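Local coordinates for ABC transporter sugar binding protein (Xanthomonas axonopodis pv. citri, PDB 3UOR) that probably captures maltose or related sugars in the periplasm and delivers them to an ABC importer, as sugar-binding proteins of the MalE type do, at residues A[121-126]-A[364-369]; A[143-148]-A[297-302]; A[202-207]-A[290-295]; A[328-333]-A[341-346]. One frame throughout, in Å; residues are numbered along the deposited sequence.

How the interactions relate
Interactions 1 and 2 lie at the middle of this periplasmic binding protein, their centres about 10 Å apart, where chain segments pass between its two lobes. Gln364 of interaction 1 joins them by donating from NE2 to the backbone O of Arg145, 2.9 Å away. Interaction 3 belongs to the loops on one side, its centre about 14 Å from that of interaction 1 and about 13 Å from that of interaction 2; Lys369 NZ reaches Leu202 O, and Gln203 NE2 reaches Ala297 O. Interaction 4 lies in the other lobe and meets interaction 1 through the Glu366-Arg344 salt bridge. Interactions 3 and 4 are about 27 Å apart, centre to centre.

Interaction 1: A[121-126]-A[364-369]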
loop_
_atom_site.group_PDB
_atom_site.type_symbol
_atom_site.label_atom_id
_atom_site.label_comp_id
_atom_site.label_asym_id
_atom_site.label_seq_id
_atom_site.Cartn_x
_atom_site.Cartn_y
_atom_site.Cartn_z
ATOM N N TYR A 121 -6.268 12.002 -10.139
ATOM C CA TYR A 121 -5.840 10.991 -9.170
ATOM C C TYR A 121 -5.487 9.677 -9.862
ATOM O O TYR A 121 -6.143 9.265 -10.819
ATOM C CB TYR A 121 -6.943 10.734 -8.128
ATOM C CG TYR A 121 -7.017 11.799 -7.054
ATOM C CD1 TYR A 121 -6.543 11.554 -5.782
ATOM C CD2 TYR A 121 -7.541 13.064 -7.322
ATOM C CE1 TYR A 121 -6.596 12.522 -4.802
ATOM C CE2 TYR A 121 -7.597 14.041 -6.335
ATOM C CZ TYR A 121 -7.129 13.761 -5.084
ATOM O OH TYR A 121 -7.178 14.703 -4.082
ATOM N N PHE A 122 -4.446 9.010 -9.396
ATOM C CA PHE A 122 -4.101 7.734 -10.014
ATOM C C PHE A 122 -5.330 6.824 -9.942
ATOM O O PHE A 122 -5.987 6.745 -8.907
ATOM C CB PHE A 122 -2.865 7.130 -9.353
ATOM C CG PHE A 122 -1.655 8.027 -9.420
ATOM C CD1 PHE A 122 -1.008 8.244 -10.625
ATOM C CD2 PHE A 122 -1.173 8.655 -8.282
ATOM C CE1 PHE A 122 0.115 9.064 -10.703
ATOM C CE2 PHE A 122 -0.057 9.483 -8.347
ATOM C CZ PHE A 122 0.580 9.701 -9.569
ATOM N N PRO A 123 -5.681 6.184 -11.064
ATOM C CA PRO A 123 -6.987 5.510 -11.128
ATOM C C PRO A 123 -7.110 4.358 -10.124
ATOM O O PRO A 123 -8.148 4.246 -9.490
ATOM C CB PRO A 123 -7.069 5.014 -12.582
ATOM C CG PRO A 123 -5.634 4.981 -13.057
ATOM C CD PRO A 123 -4.946 6.118 -12.338
ATOM N N GLY A 124 -6.070 3.538 -9.968
ATOM C CA GLY A 124 -6.100 2.468 -8.993
ATOM C C GLY A 124 -6.221 3.017 -7.575
ATOM O O GLY A 124 -6.825 2.399 -6.710
ATOM N N VAL A 125 -5.652 4.191 -7.332
ATOM C CA VAL A 125 -5.770 4.830 -6.018
ATOM C C VAL A 125 -7.185 5.383 -5.770
ATOM O O VAL A 125 -7.760 5.179 -4.705
ATOM C CB VAL A 125 -4.731 5.942 -5.869
ATOM C CG1 VAL A 125 -4.922 6.683 -4.561
ATOM C CG2 VAL A 125 -3.315 5.342 -5.956
ATOM N N TRP A 126 -7.759 6.060 -6.759
ATOM C CA TRP A 126 -9.134 6.553 -6.635
ATOM C C TRP A 126 -10.066 5.372 -6.413
ATOM O O TRP A 126 -11.003 5.428 -5.632
ATOM C CB TRP A 126 -9.565 7.273 -7.916
ATOM C CG TRP A 126 -10.822 8.080 -7.727
ATOM C CD1 TRP A 126 -12.073 7.776 -8.179
ATOM C CD2 TRP A 126 -10.944 9.328 -7.030
ATOM N NE1 TRP A 126 -12.959 8.758 -7.812
ATOM C CE2 TRP A 126 -12.293 9.716 -7.098
ATOM C CE3 TRP A 126 -10.040 10.145 -6.343
ATOM C CZ2 TRP A 126 -12.766 10.892 -6.511
ATOM C CZ3 TRP A 126 -10.513 11.319 -5.759
ATOM C CH2 TRP A 126 -11.860 11.678 -5.850
ATOM N N GLN A 364 5.100 3.938 -10.717
ATOM C CA GLN A 364 4.330 2.714 -10.381
ATOM C C GLN A 364 2.877 3.038 -10.033
ATOM O O GLN A 364 1.966 2.240 -10.294
ATOM C CB GLN A 364 4.971 1.943 -9.218
ATOM C CG GLN A 364 4.259 0.604 -8.902
ATOM C CD GLN A 364 5.125 -0.324 -8.067
ATOM O OE1 GLN A 364 6.199 -0.718 -8.491
ATOM N NE2 GLN A 364 4.648 -0.684 -6.877
ATOM N N LEU A 365 2.671 4.217 -9.446
ATOM C CA LEU A 365 1.340 4.671 -9.068
ATOM C C LEU A 365 0.386 4.678 -10.253
ATOM O O LEU A 365 -0.831 4.590 -10.068
ATOM C CB LEU A 365 1.374 6.052 -8.401
ATOM C CG LEU A 365 2.047 6.005 -7.027
ATOM C CD1 LEU A 365 1.904 7.333 -6.309
ATOM C CD2 LEU A 365 1.420 4.921 -6.211
ATOM N N GLU A 366 0.921 4.748 -11.470
ATOM C CA GLU A 366 0.036 4.750 -12.644
ATOM C C GLU A 366 -0.583 3.378 -12.840
ATOM O O GLU A 366 -1.539 3.244 -13.594
ATOM C CB GLU A 366 0.795 5.128 -13.923
ATOM C CG GLU A 366 1.238 6.578 -14.001
ATOM C CD GLU A 366 0.077 7.553 -14.196
ATOM O OE1 GLU A 366 -1.073 7.096 -14.407
ATOM O OE2 GLU A 366 0.323 8.785 -14.133
ATOM N N ARG A 367 -0.028 2.360 -12.174
ATOM C CA ARG A 367 -0.423 0.986 -12.438
ATOM C C ARG A 367 -0.998 0.242 -11.215
ATOM O O ARG A 367 -1.492 -0.888 -11.348
ATOM C CB ARG A 367 0.771 0.205 -13.030
ATOM C CG ARG A 367 1.248 0.734 -14.409
ATOM C CD ARG A 367 2.444 -0.090 -14.937
ATOM N NE ARG A 367 3.626 0.046 -14.076
ATOM C CZ ARG A 367 4.507 1.038 -14.184
ATOM N NH1 ARG A 367 4.334 1.978 -15.118
ATOM N NH2 ARG A 367 5.560 1.100 -13.370
ATOM N N VAL A 368 -0.944 0.862 -10.035
ATOM C CA VAL A 368 -1.413 0.187 -8.828
ATOM C C VAL A 368 -2.890 -0.162 -8.968
ATOM O O VAL A 368 -3.627 0.531 -9.660
ATOM C CB VAL A 368 -1.137 0.995 -7.535
ATOM C CG1 VAL A 368 0.360 1.141 -7.327
ATOM C CG2 VAL A 368 -1.827 2.340 -7.596
ATOM N N LYS A 369 -3.297 -1.261 -8.330
ATOM C CA LYS A 369 -4.659 -1.807 -8.429
ATOM C C LYS A 369 -5.207 -2.002 -7.035
ATOM O O LYS A 369 -4.475 -2.475 -6.161
ATOM C CB LYS A 369 -4.668 -3.209 -9.080
ATOM C CG LYS A 369 -4.523 -3.300 -10.591
ATOM C CD LYS A 369 -4.662 -4.782 -11.051
ATOM C CE LYS A 369 -4.199 -4.992 -12.511
ATOM N NZ LYS A 369 -4.111 -6.437 -12.970
HETATM O O HOH W 1 -3.366 3.349 -10.711
#
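Phe122 lays one face of its ring over the side chain of Leu365, whose CB stands 3.6 Å from the ring centroid and only 8° off the ring normal, a CH-pi contact close to the ideal. Leu365 CD1 extends the overlap to one side, 3.6 Å from Phe122 CE2. At the rim of the same ring, near its plane, the carboxylate of Glu366 approaches with OE2 3.4 Å from Phe122 CE1, its plane turned 85° from that of the ring. Glu366 arrives there because its chain folds back at chi2 (-70°), and OE2 is also held by a salt bridge to Arg344. Further along, Val125 CG2 meets Val368 CG2 at 3.7 Å.

No direct hydrogen bond crosses the contact. Instead, one water accepts from Gly124 N at 2.8 Å and donates to both Leu365 O and Val368 O, tying the first turn of the helix to two carbonyls of the loop. Beside it, Gly124 CA points a hydrogen almost straight at Val368 O, 3.2 Å away, an approach made possible by the bare glycine.

Phe122 is the N-cap residue of helix 123-127, which thus begins against the loop that follows helix 359-364. Trp347 of helix 344-348 meets the Phe122 ring, while Val125 and Leu365 reach Pro139 and Val142 of the long strand 134-150.

Interaction 2: A[143-148]-A[297-302]; sequences DTRLLF and AGIAGG
A short antiparallel beta bridge joins Asp143, on the long strand 134-150, to Gly301, just before strand 303-307, in the mixed sheet of this periplasmic binding protein. The two residues form a hydrogen-bonded pair. Asp143 N donates to Gly301 O at 2.9 Å, whereas Gly301 N returns a 2.8 Å bond to Asp143 O that is bent at the hydrogen (133°). The chain turns a corner at Gly302, whose N lies against Asp143 CB.

Beyond the bridge the backbones are linked by a side chain and a water. Thr144 holds OG1 anti to its backbone N (chi1 -170°), which directs the hydroxyl across the gap to a lone pair of Ile299 O, 2.7 Å away. Gln364 NE2 also bonds to this hydroxyl. One water bridges the next step, accepting from Ile299 N and donating to Arg145 O.

Packing is lighter: Ile299 turns its side chain to helix 195-202, where it touches Glu195, Leu198, Ser199 and Leu202.

The charged pair lies within 143-148. Arg145 grips Asp143 side-on, with the carboxylate carbon at the edge of the guanidinium and in its plane: Arg145 NE reaches Asp143 OD1 at 2.9 Å, and Arg145 NH2 reaches the syn lone pair of Asp143 OD2 at 3.0 Å.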
loop_
_atom_site.group_PDB
_atom_site.type_symbol
_atom_site.label_atom_id
_atom_site.label_comp_id
_atom_site.label_asym_id
_atom_site.label_seq_id
_atom_site.Cartn_x
_atom_site.Cartn_y
_atom_site.Cartn_z
ATOM N N ASP A 143 0.645 4.082 -0.229
ATOM C CA ASP A 143 1.732 3.178 0.102
ATOM C C ASP A 143 1.748 2.120 -0.987
ATOM O O ASP A 143 0.747 1.452 -1.219
ATOM C CB ASP A 143 1.470 2.552 1.467
ATOM C CG ASP A 143 2.426 1.412 1.791
ATOM O OD1 ASP A 143 3.367 1.150 1.008
ATOM O OD2 ASP A 143 2.228 0.777 2.840
ATOM N N THR A 144 2.864 1.992 -1.691
ATOM C CA THR A 144 3.022 0.879 -2.616
ATOM C C THR A 144 4.454 0.348 -2.488
ATOM O O THR A 144 5.319 1.044 -1.960
ATOM C CB THR A 144 2.697 1.286 -4.065
ATOM O OG1 THR A 144 2.645 0.116 -4.897
ATOM C CG2 THR A 144 3.766 2.204 -4.597
ATOM N N ARG A 145 4.699 -0.878 -2.951
ATOM C CA ARG A 145 5.971 -1.558 -2.706
ATOM C C ARG A 145 6.710 -1.812 -4.005
ATOM O O ARG A 145 6.119 -2.259 -4.977
ATOM C CB ARG A 145 5.710 -2.909 -2.005
ATOM C CG ARG A 145 4.842 -2.780 -0.736
ATOM C CD ARG A 145 5.466 -1.780 0.229
ATOM N NE ARG A 145 4.579 -1.472 1.352
ATOM C CZ ARG A 145 4.400 -2.270 2.405
ATOM N NH1 ARG A 145 5.050 -3.433 2.483
ATOM N NH2 ARG A 145 3.568 -1.908 3.381
ATOM N N LEU A 146 8.003 -1.524 -4.033
ATOM C CA LEU A 146 8.770 -1.697 -5.262
ATOM C C LEU A 146 10.214 -1.991 -4.860
ATOM O O LEU A 146 10.493 -2.188 -3.673
ATOM C CB LEU A 146 8.632 -0.447 -6.168
ATOM C CG LEU A 146 8.894 0.941 -5.578
ATOM C CD1 LEU A 146 10.277 1.010 -4.941
ATOM C CD2 LEU A 146 8.712 2.092 -6.623
ATOM N N LEU A 147 11.143 -2.019 -5.814
ATOM C CA LEU A 147 12.513 -2.447 -5.502
ATOM C C LEU A 147 13.474 -1.330 -5.134
ATOM O O LEU A 147 13.729 -0.454 -5.936
ATOM C CB LEU A 147 13.118 -3.220 -6.682
ATOM C CG LEU A 147 12.306 -4.401 -7.211
ATOM C CD1 LEU A 147 12.890 -4.860 -8.535
ATOM C CD2 LEU A 147 12.285 -5.553 -6.207
ATOM N N PHE A 148 14.017 -1.377 -3.926
ATOM C CA PHE A 148 15.211 -0.614 -3.585
ATOM C C PHE A 148 16.366 -1.479 -4.040
ATOM O O PHE A 148 16.328 -2.687 -3.841
ATOM C CB PHE A 148 15.295 -0.396 -2.065
ATOM C CG PHE A 148 14.302 0.592 -1.547
ATOM C CD1 PHE A 148 14.698 1.878 -1.191
ATOM C CD2 PHE A 148 12.971 0.262 -1.450
ATOM C CE1 PHE A 148 13.775 2.806 -0.726
ATOM C CE2 PHE A 148 12.039 1.199 -0.994
ATOM C CZ PHE A 148 12.445 2.465 -0.629
ATOM N N ALA A 297 1.641 -3.918 -12.262
ATOM C CA ALA A 297 0.852 -3.327 -11.190
ATOM C C ALA A 297 1.568 -3.501 -9.874
ATOM O O ALA A 297 2.606 -4.161 -9.792
ATOM C CB ALA A 297 -0.511 -3.967 -11.124
ATOM N N GLY A 298 1.006 -2.897 -8.841
ATOM C CA GLY A 298 1.510 -3.045 -7.495
ATOM C C GLY A 298 0.353 -2.734 -6.578
ATOM O O GLY A 298 -0.775 -2.535 -7.037
ATOM N N ILE A 299 0.628 -2.680 -5.287
ATOM C CA ILE A 299 -0.417 -2.460 -4.277
ATOM C C ILE A 299 -0.845 -0.975 -4.251
ATOM O O ILE A 299 -0.009 -0.086 -4.394
ATOM C CB ILE A 299 0.142 -2.862 -2.901
ATOM C CG1 ILE A 299 0.053 -4.382 -2.727
ATOM C CG2 ILE A 299 -0.598 -2.217 -1.773
ATOM C CD1 ILE A 299 1.007 -4.880 -1.677
ATOM N N ALA A 300 -2.136 -0.722 -4.079
ATOM C CA ALA A 300 -2.645 0.625 -3.853
ATOM C C ALA A 300 -2.959 0.794 -2.378
ATOM O O ALA A 300 -4.128 0.845 -1.982
ATOM C CB ALA A 300 -3.884 0.859 -4.689
ATOM N N GLY A 301 -1.914 0.838 -1.553
ATOM C CA GLY A 301 -2.103 0.885 -0.111
ATOM C C GLY A 301 -2.121 2.330 0.318
ATOM O O GLY A 301 -2.065 3.223 -0.519
ATOM N N GLY A 302 -2.172 2.565 1.621
ATOM C CA GLY A 302 -2.117 3.913 2.145
ATOM C C GLY A 302 -3.425 4.245 2.824
ATOM O O GLY A 302 -4.151 3.348 3.231
HETATM O O HOH W 2 3.497 -3.190 -4.555
#

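Interaction 3: A[202-207]-A[290-295]; sequences LQQDDR and PGPNGL
Neither backbone is regular here: residues 202-207 run from the end of helix 195-202 into a loop, and 290-295 curl into a turn partly closed by a weak bond from Gly291 N to Gly294 O. They come nearest at Gln203 and Gly291, whose CA atoms are 6.4 Å apart, so the gap is spanned by side chains.

Gln203 does most of this. CG lies anti to the carbonyl carbon (chi1 -59°) and the chain then extends, carrying the amide to the carbonyl of Pro290. Gln203 NE2 donates to Pro290 O at 2.9 Å, from above the carbonyl plane and 44° out of it. Gln203 OE1 lies against the next two residues, 3.4 Å from Gly291 CA and 3.5 Å from Pro292 CD. Pro292 touches both glutamines, CD against Gln203 and CG 3.9 Å from Gln204 NE2, a nitrogen that hydrogen-bonds to Phe200 O.

Both ends of the Gln203 amide have further partners: NE2 also bonds to Ala297 O, and OE1 accepts from Trp166 NE1. With the nitrogen donating to two backbone carbonyls and the oxygen taken by an indole, the amide's flip state is well defined, and one side chain connects the two loops to helix 166-180.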
loop_
_atom_site.group_PDB
_atom_site.type_symbol
_atom_site.label_atom_id
_atom_site.label_comp_id
_atom_site.label_asym_id
_atom_site.label_seq_id
_atom_site.Cartn_x
_atom_site.Cartn_y
_atom_site.Cartn_z
ATOM N N LEU A 202 -1.484 -9.230 -7.848
ATOM C CA LEU A 202 -2.195 -8.105 -8.458
ATOM C C LEU A 202 -1.764 -7.825 -9.901
ATOM O O LEU A 202 -2.479 -7.154 -10.618
ATOM C CB LEU A 202 -2.039 -6.832 -7.628
ATOM C CG LEU A 202 -2.744 -6.880 -6.290
ATOM C CD1 LEU A 202 -2.381 -5.641 -5.466
ATOM C CD2 LEU A 202 -4.205 -6.952 -6.553
ATOM N N GLN A 203 -0.598 -8.324 -10.324
ATOM C CA GLN A 203 -0.162 -8.114 -11.716
ATOM C C GLN A 203 -0.835 -9.054 -12.725
ATOM O O GLN A 203 -0.490 -9.032 -13.897
ATOM C CB GLN A 203 1.365 -8.228 -11.846
ATOM C CG GLN A 203 2.124 -7.231 -10.981
ATOM C CD GLN A 203 3.596 -7.450 -11.054
ATOM O OE1 GLN A 203 4.056 -8.554 -11.371
ATOM N NE2 GLN A 203 4.361 -6.405 -10.771
ATOM N N GLN A 204 -1.791 -9.866 -12.277
ATOM C CA GLN A 204 -2.413 -10.866 -13.151
ATOM C C GLN A 204 -3.759 -10.345 -13.612
ATOM O O GLN A 204 -4.338 -9.501 -12.959
ATOM C CB GLN A 204 -2.607 -12.196 -12.402
ATOM C CG GLN A 204 -1.329 -12.739 -11.703
ATOM C CD GLN A 204 -0.107 -12.741 -12.623
ATOM O OE1 GLN A 204 -0.170 -13.237 -13.750
ATOM N NE2 GLN A 204 1.009 -12.174 -12.144
ATOM N N ASP A 205 -4.281 -10.893 -14.702
ATOM C CA ASP A 205 -5.524 -10.408 -15.288
ATOM C C ASP A 205 -6.750 -10.824 -14.523
ATOM O O ASP A 205 -7.805 -10.199 -14.647
ATOM C CB ASP A 205 -5.671 -10.924 -16.714
ATOM C CG ASP A 205 -4.781 -10.192 -17.677
ATOM O OD1 ASP A 205 -4.531 -8.989 -17.431
ATOM O OD2 ASP A 205 -4.327 -10.815 -18.663
ATOM N N ASP A 206 -6.639 -11.896 -13.755
ATOM C CA ASP A 206 -7.819 -12.346 -13.033
ATOM C C ASP A 206 -7.837 -11.803 -11.606
ATOM O O ASP A 206 -6.861 -11.234 -11.128
ATOM C CB ASP A 206 -8.048 -13.875 -13.141
ATOM C CG ASP A 206 -6.960 -14.695 -12.469
ATOM O OD1 ASP A 206 -5.951 -14.096 -12.042
ATOM O OD2 ASP A 206 -7.125 -15.940 -12.362
ATOM N N ARG A 207 -8.981 -11.947 -10.963
ATOM C CA ARG A 207 -9.239 -11.393 -9.648
ATOM C C ARG A 207 -8.953 -12.480 -8.590
ATOM O O ARG A 207 -9.129 -13.666 -8.862
ATOM C CB ARG A 207 -10.708 -10.989 -9.632
ATOM C CG ARG A 207 -11.162 -10.072 -8.527
ATOM C CD ARG A 207 -12.667 -9.813 -8.685
ATOM N NE ARG A 207 -13.183 -8.997 -7.600
ATOM C CZ ARG A 207 -12.767 -7.764 -7.346
ATOM N NH1 ARG A 207 -11.841 -7.211 -8.117
ATOM N NH2 ARG A 207 -13.288 -7.079 -6.332
ATOM N N PRO A 290 8.983 -5.151 -11.520
ATOM C CA PRO A 290 8.793 -5.828 -12.810
ATOM C C PRO A 290 7.471 -6.587 -12.848
ATOM O O PRO A 290 7.002 -7.052 -11.811
ATOM C CB PRO A 290 9.960 -6.814 -12.856
ATOM C CG PRO A 290 11.009 -6.177 -11.972
ATOM C CD PRO A 290 10.259 -5.521 -10.876
ATOM N N GLY A 291 6.866 -6.692 -14.023
ATOM C CA GLY A 291 5.665 -7.492 -14.195
ATOM C C GLY A 291 5.906 -8.570 -15.246
ATOM O O GLY A 291 6.988 -8.628 -15.840
ATOM N N PRO A 292 4.904 -9.432 -15.486
ATOM C CA PRO A 292 5.048 -10.541 -16.441
ATOM C C PRO A 292 5.505 -10.116 -17.849
ATOM O O PRO A 292 6.343 -10.800 -18.460
ATOM C CB PRO A 292 3.639 -11.132 -16.496
ATOM C CG PRO A 292 3.060 -10.829 -15.128
ATOM C CD PRO A 292 3.660 -9.531 -14.689
ATOM N N ASN A 293 4.960 -9.005 -18.341
ATOM C CA ASN A 293 5.203 -8.538 -19.704
ATOM C C ASN A 293 5.848 -7.171 -19.778
ATOM O O ASN A 293 6.027 -6.627 -20.858
ATOM C CB ASN A 293 3.890 -8.490 -20.463
ATOM C CG ASN A 293 3.207 -9.821 -20.472
ATOM O OD1 ASN A 293 3.798 -10.822 -20.867
ATOM N ND2 ASN A 293 1.972 -9.855 -20.000
ATOM N N GLY A 294 6.197 -6.625 -18.623
ATOM C CA GLY A 294 6.729 -5.278 -18.543
ATOM C C GLY A 294 6.452 -4.767 -17.152
ATOM O O GLY A 294 5.951 -5.514 -16.300
ATOM N N LEU A 295 6.788 -3.508 -16.910
ATOM C CA LEU A 295 6.552 -2.917 -15.609
ATOM C C LEU A 295 5.095 -3.145 -15.253
ATOM O O LEU A 295 4.208 -2.870 -16.056
ATOM C CB LEU A 295 6.882 -1.430 -15.644
ATOM C CG LEU A 295 8.376 -1.168 -15.782
ATOM C CD1 LEU A 295 8.671 0.322 -15.612
ATOM C CD2 LEU A 295 9.074 -1.969 -14.709
#

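Interaction 4: A[328-333]-A[341-346]; sequences QVQARF and PPRRST
Gln330 reaches from helix 327-337 into the bend formed by residues 341-346, and a single hydrogen bond joins the two directly. Thr346 OG1 donates to Gln330 OE1 at 2.7 Å, tilted 22° from the carbonyl plane. The two side chains cross at about a right angle. Gln330 places CG anti to its carbonyl carbon (chi1 -62°) and stays extended beyond it, which carries the amide past Thr346 to the prolines. Its NE2 has a weak hydrogen bond to Leu324 O.

Van der Waals contacts surround this bond. Pro342 CD lies 3.5 Å from Gln330 OE1 and 3.6 Å from Gln330 NE2, so the ring touches both ends of the amide. The aliphatic part of Arg343 passes across, CG 3.2 Å from Gln330 OE1, before its guanidinium goes on to Asp120 and to the carbonyls of Ile115 and Ser325. On the helix side, Thr346 CG2 packs on Gln330 CB at 3.7 Å and on Ala331 N at 3.6 Å.

Thr346 thus splits its two branches, hydroxyl to the amide and methyl to the helix backbone. The contact joins two consecutive helices of the alpha/beta fold: the short helix 344-348 is packed against helix 327-337 through Thr346, after the loop that holds Pro341 and Pro342.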
loop_
_atom_site.group_PDB
_atom_site.type_symbol
_atom_site.label_atom_id
_atom_site.label_comp_id
_atom_site.label_asym_id
_atom_site.label_seq_id
_atom_site.Cartn_x
_atom_site.Cartn_y
_atom_site.Cartn_z
ATOM N N GLN A 328 0.330 21.539 -3.217
ATOM C CA GLN A 328 1.447 22.094 -2.450
ATOM C C GLN A 328 1.459 21.601 -1.008
ATOM O O GLN A 328 2.515 21.411 -0.407
ATOM C CB GLN A 328 1.442 23.625 -2.518
ATOM C CG GLN A 328 1.616 24.118 -3.942
ATOM C CD GLN A 328 1.822 25.611 -4.037
ATOM O OE1 GLN A 328 1.948 26.306 -3.023
ATOM N NE2 GLN A 328 1.858 26.119 -5.266
ATOM N N VAL A 329 0.279 21.368 -0.459
ATOM C CA VAL A 329 0.200 20.794 0.870
ATOM C C VAL A 329 0.698 19.337 0.842
ATOM O O VAL A 329 1.419 18.892 1.738
ATOM C CB VAL A 329 -1.210 20.894 1.400
ATOM C CG1 VAL A 329 -1.320 20.211 2.750
ATOM C CG2 VAL A 329 -1.585 22.360 1.509
ATOM N N GLN A 330 0.352 18.621 -0.220
ATOM C CA GLN A 330 0.738 17.230 -0.362
ATOM C C GLN A 330 2.260 17.090 -0.550
ATOM O O GLN A 330 2.883 16.180 0.010
ATOM C CB GLN A 330 -0.022 16.584 -1.526
ATOM C CG GLN A 330 -1.545 16.555 -1.363
ATOM C CD GLN A 330 -2.218 15.597 -2.351
ATOM O OE1 GLN A 330 -1.702 15.345 -3.440
ATOM N NE2 GLN A 330 -3.350 15.051 -1.964
ATOM N N ALA A 331 2.842 17.983 -1.350
ATOM C CA ALA A 331 4.297 18.052 -1.516
ATOM C C ALA A 331 4.988 18.246 -0.166
ATOM O O ALA A 331 6.021 17.640 0.116
ATOM C CB ALA A 331 4.676 19.198 -2.468
ATOM N N ARG A 332 4.414 19.101 0.666
ATOM C CA ARG A 332 4.988 19.407 1.970
ATOM C C ARG A 332 4.946 18.142 2.821
ATOM O O ARG A 332 5.917 17.784 3.500
ATOM C CB ARG A 332 4.163 20.515 2.618
ATOM C CG ARG A 332 4.908 21.495 3.484
ATOM C CD ARG A 332 3.978 22.649 3.902
ATOM N NE ARG A 332 3.943 23.736 2.913
ATOM C CZ ARG A 332 2.843 24.376 2.503
ATOM N NH1 ARG A 332 1.634 24.050 2.979
ATOM N NH2 ARG A 332 2.953 25.350 1.602
ATOM N N PHE A 333 3.804 17.462 2.771
ATOM C CA PHE A 333 3.599 16.222 3.502
ATOM C C PHE A 333 4.618 15.182 3.086
ATOM O O PHE A 333 5.219 14.508 3.931
ATOM C CB PHE A 333 2.189 15.706 3.223
ATOM C CG PHE A 333 1.710 14.654 4.187
ATOM C CD1 PHE A 333 1.585 14.935 5.537
ATOM C CD2 PHE A 333 1.315 13.411 3.726
ATOM C CE1 PHE A 333 1.114 13.981 6.421
ATOM C CE2 PHE A 333 0.853 12.447 4.601
ATOM C CZ PHE A 333 0.749 12.735 5.954
ATOM N N PRO A 341 2.187 11.293 -2.683
ATOM C CA PRO A 341 0.971 11.987 -3.114
ATOM C C PRO A 341 0.132 11.073 -3.983
ATOM O O PRO A 341 0.682 10.286 -4.756
ATOM C CB PRO A 341 1.517 13.145 -3.942
ATOM C CG PRO A 341 2.858 13.456 -3.302
ATOM C CD PRO A 341 3.406 12.057 -2.980
ATOM N N PRO A 342 -1.194 11.189 -3.881
ATOM C CA PRO A 342 -2.091 10.326 -4.661
ATOM C C PRO A 342 -2.535 10.958 -5.966
ATOM O O PRO A 342 -3.388 10.361 -6.617
ATOM C CB PRO A 342 -3.307 10.184 -3.746
ATOM C CG PRO A 342 -3.354 11.460 -3.004
ATOM C CD PRO A 342 -1.908 11.915 -2.821
ATOM N N ARG A 343 -1.986 12.117 -6.348
ATOM C CA ARG A 343 -2.447 12.790 -7.582
ATOM C C ARG A 343 -1.319 13.291 -8.485
ATOM O O ARG A 343 -0.260 13.648 -8.008
ATOM C CB ARG A 343 -3.444 13.930 -7.271
ATOM C CG ARG A 343 -2.928 15.021 -6.355
ATOM C CD ARG A 343 -4.021 16.051 -6.004
ATOM N NE ARG A 343 -4.687 16.581 -7.194
ATOM C CZ ARG A 343 -5.607 17.546 -7.163
ATOM N NH1 ARG A 343 -5.949 18.113 -6.006
ATOM N NH2 ARG A 343 -6.188 17.946 -8.288
ATOM N N ARG A 344 -1.554 13.308 -9.792
ATOM C CA ARG A 344 -0.494 13.613 -10.744
ATOM C C ARG A 344 0.051 15.005 -10.596
ATOM O O ARG A 344 1.239 15.232 -10.796
ATOM C CB ARG A 344 -0.984 13.456 -12.173
ATOM C CG ARG A 344 -1.420 12.082 -12.451
ATOM C CD ARG A 344 -1.368 11.785 -13.908
ATOM N NE ARG A 344 -1.945 10.462 -14.095
ATOM C CZ ARG A 344 -3.249 10.239 -14.095
ATOM N NH1 ARG A 344 -4.090 11.257 -13.936
ATOM N NH2 ARG A 344 -3.709 9.007 -14.256
ATOM N N SER A 345 -0.805 15.952 -10.252
ATOM C CA SER A 345 -0.325 17.323 -10.257
ATOM C C SER A 345 0.655 17.581 -9.112
ATOM O O SER A 345 1.554 18.403 -9.237
ATOM C CB SER A 345 -1.474 18.345 -10.337
ATOM O OG SER A 345 -2.273 18.335 -9.180
ATOM N N THR A 346 0.514 16.862 -8.006
ATOM C CA THR A 346 1.499 17.011 -6.942
ATOM C C THR A 346 2.835 16.477 -7.424
ATOM O O THR A 346 3.879 17.006 -7.072
ATOM C CB THR A 346 1.109 16.263 -5.689
ATOM O OG1 THR A 346 -0.209 16.651 -5.318
ATOM C CG2 THR A 346 2.057 16.616 -4.553
#